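Local coordinates for protein - conserved hypothetical (Bacillus anthracis, PDB 4LES) that is of unknown function, a conserved hypothetical protein whose modelled part is a mainly beta-stranded domain carrying a short helix packed against a hairpin, at residues E92-Q104 against V149-E161. Numbering follows the deposited sequence.
Sequences ERDKVGKESIGFQ and VWAASSYDVEKGE. With PO4 (phosphate ion), chain E.
Gly97 and Ser154 bring the two backbones together, their CA atoms 4.7 Å apart, where the hairpin closed by the two backbone hydrogen bonds between Val96 and Gln104 packs against helix 149-158. Strand 102-104 runs at 134° to the helix, the axes 9.3 Å apart at their closest. Glu158 ties the pieces together with both carboxylate oxygens. Its OE1 accepts the backbone N-H of Gly97 at 2.8 Å, nearly straight at 163° but from above the carboxylate plane, while OE2 makes a salt bridge with Arg93, 2.5 Å from NH1. Glu158 turns its CG away from the backbone N (chi1 176°) and, staying extended, leaves the helix beside Gly97 to meet Arg93 coming from the opposite direction. Arg93 is steadied within its own segment: NE points straight at Lys95 O, in the guanidinium plane. Tyr155 CE1 lies over one guanidinium face, the two planes almost perpendicular, and NH2 approaches a phosphate ion, probably from the crystallisation liquor, which Lys159 NZ also reaches through a weak hydrogen bond. Further along, Val96 CG1 touches Tyr155 CD1 at 3.9 Å, and Ile101 CD1 meets Val157 CG1. Beneath the helix, Ala151 and Tyr155 rest on Val180 of strand 174-184 and on strand 110-121, where Tyr155 OH hydrogen-bonds Glu116; the helix packs on the four-stranded antiparallel sheet and the hairpin flanks it.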
loop_
_atom_site.group_PDB
_atom_site.type_symbol
_atom_site.label_atom_id
_atom_site.label_comp_id
_atom_site.label_asym_id
_atom_site.label_seq_id
_atom_site.Cartn_x
_atom_site.Cartn_y
_atom_site.Cartn_z
ATOM N N GLU A 92 3.049 0.442 10.102
ATOM C CA GLU A 92 2.115 -0.117 11.063
ATOM C C GLU A 92 1.694 1.035 11.935
ATOM O O GLU A 92 2.542 1.669 12.581
ATOM C CB GLU A 92 2.825 -1.193 11.903
ATOM C CG GLU A 92 1.990 -1.789 13.016
ATOM C CD GLU A 92 2.754 -2.819 13.840
ATOM O OE1 GLU A 92 3.995 -2.907 13.730
ATOM O OE2 GLU A 92 2.097 -3.541 14.615
ATOM N N ARG A 93 0.404 1.337 11.952
ATOM C CA ARG A 93 -0.082 2.466 12.753
ATOM C C ARG A 93 -1.449 2.307 13.387
ATOM O O ARG A 93 -2.232 1.460 13.006
ATOM C CB ARG A 93 -0.021 3.765 11.940
ATOM C CG ARG A 93 -0.657 3.722 10.572
ATOM C CD ARG A 93 -0.100 4.828 9.683
ATOM N NE ARG A 93 -0.700 6.117 9.956
ATOM C CZ ARG A 93 -0.153 7.298 9.682
ATOM N NH1 ARG A 93 -0.819 8.398 9.981
ATOM N NH2 ARG A 93 1.052 7.402 9.148
ATOM N N ASP A 94 -1.691 3.162 14.372
ATOM C CA ASP A 94 -2.935 3.192 15.173
ATOM C C ASP A 94 -4.108 3.946 14.541
ATOM O O ASP A 94 -5.226 3.840 15.013
ATOM C CB ASP A 94 -2.640 3.854 16.525
ATOM C CG ASP A 94 -2.111 5.303 16.377
ATOM O OD1 ASP A 94 -1.538 5.657 15.311
ATOM O OD2 ASP A 94 -2.250 6.088 17.336
ATOM N N LYS A 95 -3.859 4.734 13.501
ATOM C CA LYS A 95 -4.930 5.493 12.869
ATOM C C LYS A 95 -4.516 6.110 11.534
ATOM O O LYS A 95 -3.318 6.171 11.197
ATOM C CB LYS A 95 -5.407 6.615 13.802
ATOM C CG LYS A 95 -4.338 7.661 14.068
ATOM C CD LYS A 95 -4.813 8.796 14.962
ATOM C CE LYS A 95 -3.684 9.806 15.124
ATOM N NZ LYS A 95 -4.069 10.980 15.947
ATOM N N VAL A 96 -5.527 6.545 10.774
ATOM C CA VAL A 96 -5.337 7.234 9.489
ATOM C C VAL A 96 -6.327 8.394 9.434
ATOM O O VAL A 96 -7.347 8.366 10.122
ATOM C CB VAL A 96 -5.529 6.309 8.242
ATOM C CG1 VAL A 96 -4.446 5.242 8.180
ATOM C CG2 VAL A 96 -6.924 5.691 8.210
ATOM N N GLY A 97 -6.012 9.414 8.639
ATOM C CA GLY A 97 -6.899 10.572 8.464
ATOM C C GLY A 97 -6.289 11.889 8.900
ATOM O O GLY A 97 -5.097 11.954 9.222
ATOM N N LYS A 98 -7.109 12.943 8.867
ATOM C CA LYS A 98 -6.710 14.291 9.306
ATOM C C LYS A 98 -7.716 14.801 10.301
ATOM O O LYS A 98 -8.877 14.397 10.294
ATOM C CB LYS A 98 -6.685 15.315 8.173
ATOM C CG LYS A 98 -5.713 15.044 7.051
ATOM C CD LYS A 98 -5.448 16.320 6.276
ATOM C CE LYS A 98 -6.714 16.900 5.694
ATOM N NZ LYS A 98 -6.470 18.315 5.336
ATOM N N GLU A 99 -7.278 15.743 11.116
ATOM C CA GLU A 99 -8.137 16.333 12.123
ATOM C C GLU A 99 -9.351 17.040 11.490
ATOM O O GLU A 99 -10.453 16.992 12.035
ATOM C CB GLU A 99 -7.322 17.303 12.953
ATOM C CG GLU A 99 -8.037 17.820 14.172
ATOM C CD GLU A 99 -7.124 18.668 15.035
ATOM O OE1 GLU A 99 -7.539 19.042 16.152
ATOM O OE2 GLU A 99 -5.992 18.952 14.593
ATOM N N SER A 100 -9.137 17.681 10.340
ATOM C CA SER A 100 -10.208 18.384 9.623
ATOM C C SER A 100 -11.272 17.408 9.090
ATOM O O SER A 100 -12.458 17.608 9.302
ATOM C CB SER A 100 -9.621 19.204 8.472
ATOM O OG SER A 100 -8.891 18.379 7.572
ATOM N N ILE A 101 -10.839 16.345 8.418
ATOM C CA ILE A 101 -11.761 15.342 7.874
ATOM C C ILE A 101 -12.067 14.192 8.851
ATOM O O ILE A 101 -12.718 13.226 8.461
ATOM C CB ILE A 101 -11.189 14.697 6.586
ATOM C CG1 ILE A 101 -10.018 13.743 6.922
ATOM C CG2 ILE A 101 -10.762 15.785 5.608
ATOM C CD1 ILE A 101 -9.564 12.831 5.795
ATOM N N GLY A 102 -11.588 14.274 10.096
ATOM C CA GLY A 102 -11.767 13.182 11.079
ATOM C C GLY A 102 -10.745 12.031 10.926
ATOM O O GLY A 102 -10.206 11.797 9.837
ATOM N N PHE A 103 -10.477 11.319 12.023
ATOM C CA PHE A 103 -9.526 10.191 12.042
ATOM C C PHE A 103 -10.247 8.847 12.101
ATOM O O PHE A 103 -11.314 8.759 12.684
ATOM C CB PHE A 103 -8.621 10.269 13.283
ATOM C CG PHE A 103 -7.668 11.430 13.283
ATOM C CD1 PHE A 103 -6.496 11.379 12.542
ATOM C CD2 PHE A 103 -7.923 12.559 14.043
ATOM C CE1 PHE A 103 -5.606 12.443 12.550
ATOM C CE2 PHE A 103 -7.040 13.622 14.053
ATOM C CZ PHE A 103 -5.882 13.566 13.304
ATOM N N GLN A 104 -9.682 7.810 11.481
ATOM C CA GLN A 104 -10.225 6.447 11.602
ATOM C C GLN A 104 -9.259 5.630 12.453
ATOM O O GLN A 104 -8.040 5.757 12.301
ATOM C CB GLN A 104 -10.329 5.735 10.273
ATOM C CG GLN A 104 -11.166 6.402 9.225
ATOM C CD GLN A 104 -11.275 5.526 8.000
ATOM O OE1 GLN A 104 -11.132 4.305 8.082
ATOM N NE2 GLN A 104 -11.533 6.136 6.859
ATOM N N VAL A 149 -10.572 0.029 1.166
ATOM C CA VAL A 149 -10.686 1.204 0.301
ATOM C C VAL A 149 -10.992 2.524 1.051
ATOM O O VAL A 149 -10.530 3.588 0.622
ATOM C CB VAL A 149 -11.707 0.931 -0.831
ATOM C CG1 VAL A 149 -11.985 2.180 -1.656
ATOM C CG2 VAL A 149 -11.211 -0.211 -1.719
ATOM N N TRP A 150 -11.730 2.460 2.165
ATOM C CA TRP A 150 -12.068 3.677 2.928
ATOM C C TRP A 150 -10.842 4.209 3.689
ATOM O O TRP A 150 -10.477 5.376 3.562
ATOM C CB TRP A 150 -13.286 3.428 3.836
ATOM C CG TRP A 150 -13.869 4.657 4.590
ATOM C CD1 TRP A 150 -14.461 4.637 5.826
ATOM C CD2 TRP A 150 -13.884 6.052 4.170
ATOM N NE1 TRP A 150 -14.867 5.907 6.189
ATOM C CE2 TRP A 150 -14.518 6.792 5.202
ATOM C CE3 TRP A 150 -13.429 6.741 3.032
ATOM C CZ2 TRP A 150 -14.706 8.183 5.126
ATOM C CZ3 TRP A 150 -13.617 8.129 2.963
ATOM C CH2 TRP A 150 -14.247 8.827 4.005
ATOM N N ALA A 151 -10.191 3.338 4.442
ATOM C CA ALA A 151 -8.989 3.717 5.182
ATOM C C ALA A 151 -7.942 4.245 4.207
ATOM O O ALA A 151 -7.304 5.264 4.470
ATOM C CB ALA A 151 -8.455 2.530 5.950
ATOM N N ALA A 152 -7.791 3.564 3.067
ATOM C CA ALA A 152 -6.837 3.980 2.031
ATOM C C ALA A 152 -7.153 5.380 1.534
ATOM O O ALA A 152 -6.243 6.183 1.269
ATOM C CB ALA A 152 -6.818 2.994 0.878
ATOM N N SER A 153 -8.444 5.681 1.420
ATOM C CA SER A 153 -8.871 6.996 0.983
ATOM C C SER A 153 -8.530 8.054 2.040
ATOM O O SER A 153 -8.079 9.146 1.697
ATOM C CB SER A 153 -10.370 6.995 0.679
ATOM O OG SER A 153 -10.793 8.285 0.290
ATOM N N SER A 154 -8.740 7.722 3.315
ATOM C CA SER A 154 -8.436 8.642 4.418
ATOM C C SER A 154 -6.949 8.885 4.488
ATOM O O SER A 154 -6.508 10.014 4.719
ATOM C CB SER A 154 -8.890 8.064 5.746
ATOM O OG SER A 154 -10.226 7.635 5.638
ATOM N N TYR A 155 -6.177 7.818 4.295
ATOM C CA TYR A 155 -4.718 7.919 4.320
ATOM C C TYR A 155 -4.233 8.757 3.156
ATOM O O TYR A 155 -3.273 9.501 3.295
ATOM C CB TYR A 155 -4.061 6.550 4.282
ATOM C CG TYR A 155 -2.561 6.618 4.374
ATOM C CD1 TYR A 155 -1.934 6.746 5.601
ATOM C CD2 TYR A 155 -1.775 6.586 3.235
ATOM C CE1 TYR A 155 -0.556 6.806 5.695
ATOM C CE2 TYR A 155 -0.400 6.658 3.314
ATOM C CZ TYR A 155 0.207 6.768 4.554
ATOM O OH TYR A 155 1.567 6.837 4.647
ATOM N N ASP A 156 -4.907 8.644 2.013
ATOM C CA ASP A 156 -4.533 9.429 0.831
ATOM C C ASP A 156 -4.779 10.926 1.046
ATOM O O ASP A 156 -3.928 11.739 0.679
ATOM C CB ASP A 156 -5.248 8.923 -0.417
ATOM C CG ASP A 156 -4.747 7.541 -0.865
ATOM O OD1 ASP A 156 -3.638 7.114 -0.462
ATOM O OD2 ASP A 156 -5.468 6.883 -1.639
ATOM N N VAL A 157 -5.926 11.284 1.630
ATOM C CA VAL A 157 -6.212 12.689 1.963
ATOM C C VAL A 157 -5.220 13.136 3.050
ATOM O O VAL A 157 -4.661 14.229 2.986
ATOM C CB VAL A 157 -7.669 12.914 2.439
ATOM C CG1 VAL A 157 -7.872 14.360 2.892
ATOM C CG2 VAL A 157 -8.648 12.569 1.322
ATOM N N GLU A 158 -4.992 12.278 4.034
ATOM C CA GLU A 158 -4.021 12.564 5.068
ATOM C C GLU A 158 -2.682 13.010 4.452
ATOM O O GLU A 158 -2.040 13.930 4.956
ATOM C CB GLU A 158 -3.811 11.335 5.939
ATOM C CG GLU A 158 -2.739 11.524 6.995
ATOM C CD GLU A 158 -2.492 10.281 7.803
ATOM O OE1 GLU A 158 -3.309 9.344 7.747
ATOM O OE2 GLU A 158 -1.467 10.253 8.497
ATOM N N LYS A 159 -2.279 12.366 3.357
ATOM C CA LYS A 159 -1.011 12.690 2.688
ATOM C C LYS A 159 -1.106 13.754 1.586
ATOM O O LYS A 159 -0.121 14.000 0.895
ATOM C CB LYS A 159 -0.377 11.399 2.113
ATOM C CG LYS A 159 -0.009 10.364 3.182
ATOM C CD LYS A 159 1.014 10.920 4.171
ATOM C CE LYS A 159 1.168 10.027 5.388
ATOM N NZ LYS A 159 2.052 10.629 6.427
ATOM N N GLY A 160 -2.270 14.384 1.424
ATOM C CA GLY A 160 -2.462 15.406 0.391
ATOM C C GLY A 160 -2.634 14.821 -1.004
ATOM O O GLY A 160 -2.400 15.494 -2.002
ATOM N N GLU A 161 -3.055 13.568 -1.075
ATOM C CA GLU A 161 -3.266 12.890 -2.350
ATOM C C GLU A 161 -4.770 12.932 -2.589
ATOM O O GLU A 161 -5.491 11.932 -2.521
ATOM C CB GLU A 161 -2.668 11.482 -2.295
ATOM C CG GLU A 161 -1.203 11.527 -1.836
ATOM C CD GLU A 161 -0.497 10.186 -1.827
ATOM O OE1 GLU A 161 0.629 10.134 -1.291
ATOM O OE2 GLU A 161 -1.046 9.198 -2.355
HETATM P P PO4 E . 4.450 9.194 8.494
HETATM O O1 PO4 E . 3.741 7.952 7.999
HETATM O O2 PO4 E . 5.653 8.839 9.326
HETATM O O3 PO4 E . 4.903 9.970 7.299
HETATM O O4 PO4 E . 3.503 10.018 9.324
#